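Local coordinates for protein glycosyl hydrolase, family 38 (Enterococcus faecalis, PDB 5KBP) that probably hydrolyses alpha-mannosidic linkages, as a metal-binding glycosidase of family 38, at residues F678-I692 with Q716-I730. Residues are numbered along the deposited sequence; the frame is centred on the assembly and turned at random.
Sequences FPTGMVTETHEADSI and QAFVNVHDQNKGVTI
Two antiparallel sheets of the family 38 C-terminal domain, of the galactose-mutarotase-like clan, meet here: strand 672-679 belongs to one, and the chain then passes over to strand 686-690, which pairs antiparallel with strand 718-722 in the other. Glu-688 and Asn-720 form the hydrogen-bonded pair, with Asn-720 N 2.7 Å from Glu-688 O and a nearly straight return bond. Asp-690 N continues the ladder to Phe-718 O.

Gln-716 N still reaches Asp-690 O, and the Asp-690 side chain adds to this. With CG anti to the backbone N (chi1 -170°), CB sits over the centre of the Phe-718 ring, 3.5 Å from the centroid, and the carboxylate lies stacked, 12° from the ring plane. OD2 accepts from Ala-717 N at 3.1 Å through its anti lone pair, while OD1 takes the hydroxyl of Tyr-797 in helix 789-799. On the same face as Asn-720, Glu-688 reaches that helix at Tyr-793 and Arg-789; its OE2 meets the edge of the His-722 ring.

At the turn of the hairpin formed by strands 718-722 and 727-732, Met-682 extends so that CE lies 3.3 Å from Val-721 O and packs on Gly-727 CA, with SD beside the Asp-723–Lys-726 salt bridge. Between the sheets, Thr-680 CG2 rests against Val-721 and Val-728, and Ile-730 CD1 sits over one face of the Phe-678 ring, offset toward the rim, in a CH-pi contact 3.8 Å from its centroid. The join is largely apolar, with a polar link from His-687 NE2 to Tyr-738 OH, whereas Asp-690, gripped through both carboxylate oxygens, ties the strand end to the loop before Phe-718 and to the helix.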
ATOM      1  N   PHE A 678     -18.795   0.069  31.907  1.00 59.84           N
ATOM      2  CA  PHE A 678     -20.180  -0.378  32.043  1.00 53.28           C
ATOM      3  C   PHE A 678     -20.323  -1.160  33.339  1.00 55.37           C
ATOM      4  O   PHE A 678     -20.186  -2.390  33.359  1.00 61.10           O
ATOM      5  CB  PHE A 678     -20.614  -1.231  30.851  1.00 50.44           C
ATOM      6  CG  PHE A 678     -20.683  -0.480  29.557  1.00 53.64           C
ATOM      7  CD1 PHE A 678     -21.790   0.295  29.249  1.00 55.20           C
ATOM      8  CD2 PHE A 678     -19.648  -0.555  28.641  1.00 50.95           C
ATOM      9  CE1 PHE A 678     -21.860   0.986  28.056  1.00 46.87           C
ATOM     10  CE2 PHE A 678     -19.712   0.133  27.445  1.00 50.85           C
ATOM     11  CZ  PHE A 678     -20.819   0.906  27.153  1.00 47.62           C
ATOM     12  N   PRO A 679     -20.593  -0.476  34.451  1.00 51.31           N
ATOM     13  CA  PRO A 679     -20.810  -1.184  35.722  1.00 53.06           C
ATOM     14  C   PRO A 679     -22.062  -2.047  35.660  1.00 56.64           C
ATOM     15  O   PRO A 679     -23.179  -1.544  35.512  1.00 65.31           O
ATOM     16  CB  PRO A 679     -20.951  -0.045  36.740  1.00 50.59           C
ATOM     17  CG  PRO A 679     -20.290   1.128  36.098  1.00 51.08           C
ATOM     18  CD  PRO A 679     -20.566   0.984  34.632  1.00 48.16           C
ATOM     19  N   THR A 680     -21.867  -3.361  35.779  1.00 59.84           N
ATOM     20  CA  THR A 680     -22.987  -4.294  35.748  1.00 62.64           C
ATOM     21  C   THR A 680     -23.708  -4.390  37.086  1.00 61.27           C
ATOM     22  O   THR A 680     -24.891  -4.747  37.113  1.00 64.53           O
ATOM     23  CB  THR A 680     -22.509  -5.687  35.328  1.00 59.48           C
ATOM     24  OG1 THR A 680     -21.590  -6.195  36.304  1.00 66.60           O
ATOM     25  CG2 THR A 680     -21.819  -5.627  33.971  1.00 58.41           C
ATOM     26  N   GLY A 681     -23.026  -4.087  38.188  1.00 58.28           N
ATOM     27  CA  GLY A 681     -23.642  -4.136  39.496  1.00 57.51           C
ATOM     28  C   GLY A 681     -23.669  -5.501  40.144  1.00 65.03           C
ATOM     29  O   GLY A 681     -24.296  -5.653  41.199  1.00 70.23           O
ATOM     30  N   MET A 682     -23.012  -6.496  39.554  1.00 68.17           N
ATOM     31  CA  MET A 682     -22.990  -7.845  40.106  1.00 72.79           C
ATOM     32  C   MET A 682     -21.573  -8.393  40.049  1.00 76.55           C
ATOM     33  O   MET A 682     -20.907  -8.300  39.012  1.00 79.06           O
ATOM     34  CB  MET A 682     -23.955  -8.767  39.350  1.00 71.63           C
ATOM     35  CG  MET A 682     -24.066  -8.468  37.866  1.00 69.97           C
ATOM     36  SD  MET A 682     -25.475  -9.298  37.104  1.00 67.80           S
ATOM     37  CE  MET A 682     -25.503  -8.498  35.504  1.00 57.57           C
ATOM     38  N   VAL A 683     -21.120  -8.956  41.164  1.00 76.79           N
ATOM     39  CA  VAL A 683     -19.794  -9.553  41.274  1.00 77.72           C
ATOM     40  C   VAL A 683     -19.960 -11.062  41.158  1.00 73.27           C
ATOM     41  O   VAL A 683     -20.443 -11.718  42.087  1.00 71.73           O
ATOM     42  CB  VAL A 683     -19.107  -9.162  42.589  1.00 81.36           C
ATOM     43  CG1 VAL A 683     -17.766  -9.868  42.716  1.00 80.31           C
ATOM     44  CG2 VAL A 683     -18.930  -7.652  42.667  1.00 82.46           C
ATOM     45  N   THR A 684     -19.560 -11.615  40.019  1.00 67.44           N
ATOM     46  CA  THR A 684     -19.706 -13.035  39.738  1.00 71.90           C
ATOM     47  C   THR A 684     -18.343 -13.715  39.723  1.00 75.66           C
ATOM     48  O   THR A 684     -17.291 -13.068  39.725  1.00 73.07           O
ATOM     49  CB  THR A 684     -20.419 -13.253  38.398  1.00 72.47           C
ATOM     50  OG1 THR A 684     -19.620 -12.712  37.339  1.00 68.55           O
ATOM     51  CG2 THR A 684     -21.778 -12.568  38.402  1.00 75.05           C
ATOM     52  N   GLU A 685     -18.376 -15.048  39.706  1.00 75.55           N
ATOM     53  CA  GLU A 685     -17.142 -15.818  39.617  1.00 66.47           C
ATOM     54  C   GLU A 685     -16.586 -15.838  38.201  1.00 63.71           C
ATOM     55  O   GLU A 685     -15.364 -15.865  38.020  1.00 61.73           O
ATOM     56  CB  GLU A 685     -17.377 -17.249  40.106  1.00 62.08           C
ATOM     57  N   THR A 686     -17.455 -15.817  37.192  1.00 64.78           N
ATOM     58  CA  THR A 686     -17.030 -15.941  35.807  1.00 65.41           C
ATOM     59  C   THR A 686     -17.754 -14.919  34.945  1.00 58.26           C
ATOM     60  O   THR A 686     -18.765 -14.336  35.344  1.00 54.13           O
ATOM     61  CB  THR A 686     -17.296 -17.351  35.254  1.00 71.61           C
ATOM     62  OG1 THR A 686     -18.674 -17.690  35.451  1.00 69.67           O
ATOM     63  CG2 THR A 686     -16.412 -18.382  35.946  1.00 74.69           C
ATOM     64  N   HIS A 687     -17.211 -14.709  33.746  1.00 60.05           N
ATOM     65  CA  HIS A 687     -17.853 -13.917  32.708  1.00 60.12           C
ATOM     66  C   HIS A 687     -17.685 -14.647  31.384  1.00 60.85           C
ATOM     67  O   HIS A 687     -16.933 -15.620  31.277  1.00 61.85           O
ATOM     68  CB  HIS A 687     -17.274 -12.497  32.635  1.00 58.96           C
ATOM     69  CG  HIS A 687     -15.858 -12.444  32.149  1.00 54.80           C
ATOM     70  ND1 HIS A 687     -14.777 -12.533  32.997  1.00 55.00           N
ATOM     71  CD2 HIS A 687     -15.348 -12.305  30.902  1.00 54.13           C
ATOM     72  CE1 HIS A 687     -13.660 -12.455  32.295  1.00 55.57           C
ATOM     73  NE2 HIS A 687     -13.979 -12.316  31.020  1.00 54.18           N
ATOM     74  N   GLU A 688     -18.396 -14.175  30.363  1.00 53.88           N
ATOM     75  CA  GLU A 688     -18.362 -14.794  29.048  1.00 50.72           C
ATOM     76  C   GLU A 688     -17.940 -13.777  27.998  1.00 50.62           C
ATOM     77  O   GLU A 688     -18.181 -12.574  28.140  1.00 54.53           O
ATOM     78  CB  GLU A 688     -19.722 -15.395  28.680  1.00 54.23           C
ATOM     79  CG  GLU A 688     -20.135 -16.563  29.562  1.00 63.92           C
ATOM     80  CD  GLU A 688     -21.438 -17.193  29.119  1.00 69.78           C
ATOM     81  OE1 GLU A 688     -22.030 -16.704  28.135  1.00 73.48           O
ATOM     82  OE2 GLU A 688     -21.870 -18.178  29.754  1.00 75.02           O
ATOM     83  N   ALA A 689     -17.303 -14.275  26.940  1.00 42.45           N
ATOM     84  CA  ALA A 689     -16.821 -13.424  25.864  1.00 53.38           C
ATOM     85  C   ALA A 689     -16.863 -14.197  24.556  1.00 50.92           C
ATOM     86  O   ALA A 689     -16.686 -15.419  24.532  1.00 60.43           O
ATOM     87  CB  ALA A 689     -15.399 -12.920  26.133  1.00 49.84           C
ATOM     88  N   ASP A 690     -17.101 -13.469  23.468  1.00 49.54           N
ATOM     89  CA  ASP A 690     -17.114 -14.081  22.148  1.00 55.44           C
ATOM     90  C   ASP A 690     -15.692 -14.400  21.707  1.00 55.82           C
ATOM     91  O   ASP A 690     -14.823 -13.524  21.696  1.00 60.54           O
ATOM     92  CB  ASP A 690     -17.784 -13.152  21.138  1.00 57.70           C
ATOM     93  CG  ASP A 690     -18.053 -13.832  19.811  1.00 62.36           C
ATOM     94  OD1 ASP A 690     -18.412 -15.026  19.817  1.00 61.48           O
ATOM     95  OD2 ASP A 690     -17.907 -13.173  18.760  1.00 64.04           O
ATOM     96  N   SER A 691     -15.455 -15.660  21.348  1.00 51.89           N
ATOM     97  CA  SER A 691     -14.146 -16.073  20.856  1.00 48.03           C
ATOM     98  C   SER A 691     -14.267 -16.633  19.445  1.00 48.88           C
ATOM     99  O   SER A 691     -15.005 -16.092  18.618  1.00 50.06           O
ATOM    100  CB  SER A 691     -13.517 -17.103  21.795  1.00 48.53           C
ATOM    101  OG  SER A 691     -12.164 -17.346  21.447  1.00 48.22           O
ATOM    102  N   ILE A 692     -13.555 -17.718  19.162  1.00 44.72           N
ATOM    103  CA  ILE A 692     -13.541 -18.328  17.838  1.00 43.02           C
ATOM    104  C   ILE A 692     -14.467 -19.537  17.871  1.00 38.59           C
ATOM    105  O   ILE A 692     -14.119 -20.580  18.435  1.00 42.03           O
ATOM    106  CB  ILE A 692     -12.121 -18.720  17.412  1.00 39.51           C
ATOM    107  CG1 ILE A 692     -11.205 -17.498  17.474  1.00 37.34           C
ATOM    108  CG2 ILE A 692     -12.135 -19.325  16.015  1.00 37.87           C
ATOM    109  CD1 ILE A 692     -11.717 -16.319  16.677  1.00 36.48           C
ATOM    110  N   GLN A 716     -14.144 -10.963  20.670  1.00 55.80           N
ATOM    111  CA  GLN A 716     -14.503 -10.800  19.269  1.00 59.72           C
ATOM    112  C   GLN A 716     -15.648  -9.806  19.134  1.00 61.04           C
ATOM    113  O   GLN A 716     -15.419  -8.606  18.950  1.00 66.49           O
ATOM    114  CB  GLN A 716     -14.882 -12.147  18.648  1.00 62.03           C
ATOM    115  CG  GLN A 716     -13.696 -12.974  18.173  1.00 73.61           C
ATOM    116  CD  GLN A 716     -13.235 -12.589  16.779  1.00 84.54           C
ATOM    117  OE1 GLN A 716     -14.041 -12.482  15.855  1.00 91.77           O
ATOM    118  NE2 GLN A 716     -11.933 -12.379  16.623  1.00 76.76           N
ATOM    119  N   ALA A 717     -16.882 -10.294  19.243  1.00 55.77           N
ATOM    120  CA  ALA A 717     -18.055  -9.466  18.997  1.00 51.37           C
ATOM    121  C   ALA A 717     -18.700  -8.920  20.263  1.00 52.59           C
ATOM    122  O   ALA A 717     -19.364  -7.882  20.197  1.00 45.14           O
ATOM    123  CB  ALA A 717     -19.102 -10.253  18.202  1.00 46.84           C
ATOM    124  N   PHE A 718     -18.524  -9.573  21.411  1.00 56.43           N
ATOM    125  CA  PHE A 718     -19.233  -9.148  22.612  1.00 54.91           C
ATOM    126  C   PHE A 718     -18.541  -9.692  23.855  1.00 53.46           C
ATOM    127  O   PHE A 718     -17.636 -10.525  23.782  1.00 50.33           O
ATOM    128  CB  PHE A 718     -20.698  -9.598  22.575  1.00 47.78           C
ATOM    129  CG  PHE A 718     -20.873 -11.080  22.399  1.00 52.90           C
ATOM    130  CD1 PHE A 718     -20.815 -11.934  23.490  1.00 54.71           C
ATOM    131  CD2 PHE A 718     -21.100 -11.622  21.144  1.00 52.26           C
ATOM    132  CE1 PHE A 718     -20.973 -13.297  23.332  1.00 52.80           C
ATOM    133  CE2 PHE A 718     -21.261 -12.985  20.981  1.00 51.64           C
ATOM    134  CZ  PHE A 718     -21.197 -13.823  22.077  1.00 55.39           C
ATOM    135  N   VAL A 719     -19.000  -9.201  25.005  1.00 54.57           N
ATOM    136  CA  VAL A 719     -18.623  -9.707  26.321  1.00 55.84           C
ATOM    137  C   VAL A 719     -19.844  -9.579  27.225  1.00 55.53           C
ATOM    138  O   VAL A 719     -20.597  -8.603  27.129  1.00 62.27           O
ATOM    139  CB  VAL A 719     -17.406  -8.953  26.899  1.00 54.37           C
ATOM    140  CG1 VAL A 719     -17.663  -7.455  26.923  1.00 56.46           C
ATOM    141  CG2 VAL A 719     -17.074  -9.459  28.291  1.00 51.01           C
ATOM    142  N   ASN A 720     -20.054 -10.570  28.091  1.00 52.23           N
ATOM    143  CA  ASN A 720     -21.272 -10.654  28.885  1.00 47.06           C
ATOM    144  C   ASN A 720     -20.953 -10.920  30.349  1.00 52.64           C
ATOM    145  O   ASN A 720     -19.997 -11.633  30.669  1.00 58.73           O
ATOM    146  CB  ASN A 720     -22.198 -11.753  28.347  1.00 42.94           C
ATOM    147  CG  ASN A 720     -23.423 -11.965  29.214  1.00 50.33           C
ATOM    148  OD1 ASN A 720     -23.416 -12.790  30.127  1.00 52.98           O
ATOM    149  ND2 ASN A 720     -24.483 -11.216  28.935  1.00 55.33           N
ATOM    150  N   VAL A 721     -21.765 -10.339  31.230  1.00 48.57           N
ATOM    151  CA  VAL A 721     -21.721 -10.590  32.665  1.00 48.54           C
ATOM    152  C   VAL A 721     -23.153 -10.800  33.137  1.00 55.73           C
ATOM    153  O   VAL A 721     -24.020  -9.957  32.882  1.00 67.82           O
ATOM    154  CB  VAL A 721     -21.061  -9.429  33.435  1.00 49.84           C
ATOM    155  CG1 VAL A 721     -21.347  -9.546  34.924  1.00 48.09           C
ATOM    156  CG2 VAL A 721     -19.561  -9.403  33.178  1.00 46.01           C
ATOM    157  N   HIS A 722     -23.404 -11.918  33.812  1.00 55.51           N
ATOM    158  CA  HIS A 722     -24.763 -12.245  34.215  1.00 62.54           C
ATOM    159  C   HIS A 722     -24.744 -13.135  35.448  1.00 64.35           C
ATOM    160  O   HIS A 722     -23.771 -13.844  35.717  1.00 60.32           O
ATOM    161  CB  HIS A 722     -25.532 -12.938  33.083  1.00 64.07           C
ATOM    162  CG  HIS A 722     -25.079 -14.340  32.814  1.00 65.67           C
ATOM    163  ND1 HIS A 722     -24.060 -14.639  31.937  1.00 68.00           N
ATOM    164  CD2 HIS A 722     -25.511 -15.526  33.306  1.00 67.90           C
ATOM    165  CE1 HIS A 722     -23.881 -15.948  31.900  1.00 68.32           C
ATOM    166  NE2 HIS A 722     -24.749 -16.509  32.722  1.00 67.85           N
ATOM    167  N   ASP A 723     -25.844 -13.081  36.201  1.00 62.96           N
ATOM    168  CA  ASP A 723     -26.092 -14.038  37.271  1.00 64.84           C
ATOM    169  C   ASP A 723     -27.349 -14.839  36.953  1.00 62.37           C
ATOM    170  O   ASP A 723     -27.710 -14.994  35.782  1.00 63.60           O
ATOM    171  CB  ASP A 723     -26.213 -13.338  38.630  1.00 66.38           C
ATOM    172  CG  ASP A 723     -27.221 -12.196  38.624  1.00 69.85           C
ATOM    173  OD1 ASP A 723     -28.086 -12.150  37.723  1.00 70.23           O
ATOM    174  OD2 ASP A 723     -27.152 -11.343  39.533  1.00 71.90           O
ATOM    175  N   GLN A 724     -28.032 -15.333  37.983  1.00 57.91           N
ATOM    176  CA  GLN A 724     -29.208 -16.168  37.776  1.00 58.72           C
ATOM    177  C   GLN A 724     -30.463 -15.375  37.434  1.00 64.74           C
ATOM    178  O   GLN A 724     -31.498 -15.986  37.147  1.00 71.09           O
ATOM    179  CB  GLN A 724     -29.472 -17.021  39.020  1.00 59.01           C
ATOM    180  N   ASN A 725     -30.407 -14.042  37.447  1.00 64.64           N
ATOM    181  CA  ASN A 725     -31.616 -13.249  37.255  1.00 69.00           C
ATOM    182  C   ASN A 725     -31.465 -12.186  36.170  1.00 71.69           C
ATOM    183  O   ASN A 725     -32.434 -11.874  35.471  1.00 76.04           O
ATOM    184  CB  ASN A 725     -32.027 -12.584  38.571  1.00 68.80           C
ATOM    185  CG  ASN A 725     -32.534 -13.583  39.595  1.00 78.48           C
ATOM    186  OD1 ASN A 725     -33.690 -14.003  39.548  1.00 87.39           O
ATOM    187  ND2 ASN A 725     -31.671 -13.963  40.531  1.00 79.67           N
ATOM    188  N   LYS A 726     -30.268 -11.621  36.021  1.00 68.58           N
ATOM    189  CA  LYS A 726     -30.058 -10.501  35.114  1.00 70.20           C
ATOM    190  C   LYS A 726     -28.701 -10.633  34.437  1.00 69.39           C
ATOM    191  O   LYS A 726     -27.854 -11.434  34.843  1.00 69.09           O
ATOM    192  CB  LYS A 726     -30.159  -9.163  35.854  1.00 65.88           C
ATOM    193  CG  LYS A 726     -29.592  -9.206  37.262  1.00 65.78           C
ATOM    194  CD  LYS A 726     -29.465  -7.816  37.856  1.00 74.87           C
ATOM    195  CE  LYS A 726     -29.248  -7.886  39.359  1.00 82.78           C
ATOM    196  NZ  LYS A 726     -28.116  -8.783  39.717  1.00 88.48           N
ATOM    197  N   GLY A 727     -28.498  -9.829  33.398  1.00 64.26           N
ATOM    198  CA  GLY A 727     -27.249  -9.862  32.663  1.00 62.74           C
ATOM    199  C   GLY A 727     -27.110  -8.669  31.748  1.00 59.11           C
ATOM    200  O   GLY A 727     -28.101  -8.056  31.334  1.00 56.66           O
ATOM    201  N   VAL A 728     -25.856  -8.349  31.435  1.00 57.14           N
ATOM    202  CA  VAL A 728     -25.510  -7.239  30.554  1.00 54.33           C
ATOM    203  C   VAL A 728     -24.575  -7.758  29.472  1.00 51.26           C
ATOM    204  O   VAL A 728     -23.589  -8.440  29.774  1.00 50.77           O
ATOM    205  CB  VAL A 728     -24.848  -6.079  31.322  1.00 49.19           C
ATOM    206  CG1 VAL A 728     -24.488  -4.948  30.371  1.00 43.68           C
ATOM    207  CG2 VAL A 728     -25.761  -5.579  32.425  1.00 48.83           C
ATOM    208  N   THR A 729     -24.883  -7.437  28.217  1.00 46.32           N
ATOM    209  CA  THR A 729     -24.037  -7.778  27.081  1.00 45.58           C
ATOM    210  C   THR A 729     -23.561  -6.496  26.412  1.00 52.14           C
ATOM    211  O   THR A 729     -24.365  -5.596  26.145  1.00 59.05           O
ATOM    212  CB  THR A 729     -24.781  -8.655  26.067  1.00 47.87           C
ATOM    213  OG1 THR A 729     -25.174  -9.886  26.685  1.00 49.57           O
ATOM    214  CG2 THR A 729     -23.888  -8.960  24.871  1.00 38.43           C
ATOM    215  N   ILE A 730     -22.259  -6.415  26.150  1.00 48.66           N
ATOM    216  CA  ILE A 730     -21.646  -5.270  25.487  1.00 47.40           C
ATOM    217  C   ILE A 730     -21.014  -5.768  24.197  1.00 51.66           C
ATOM    218  O   ILE A 730     -20.075  -6.572  24.233  1.00 53.39           O
ATOM    219  CB  ILE A 730     -20.595  -4.588  26.378  1.00 45.65           C
ATOM    220  CG1 ILE A 730     -21.206  -4.175  27.719  1.00 48.06           C
ATOM    221  CG2 ILE A 730     -19.994  -3.386  25.668  1.00 36.46           C
ATOM    222  CD1 ILE A 730     -22.320  -3.168  27.594  1.00 46.93           C
TER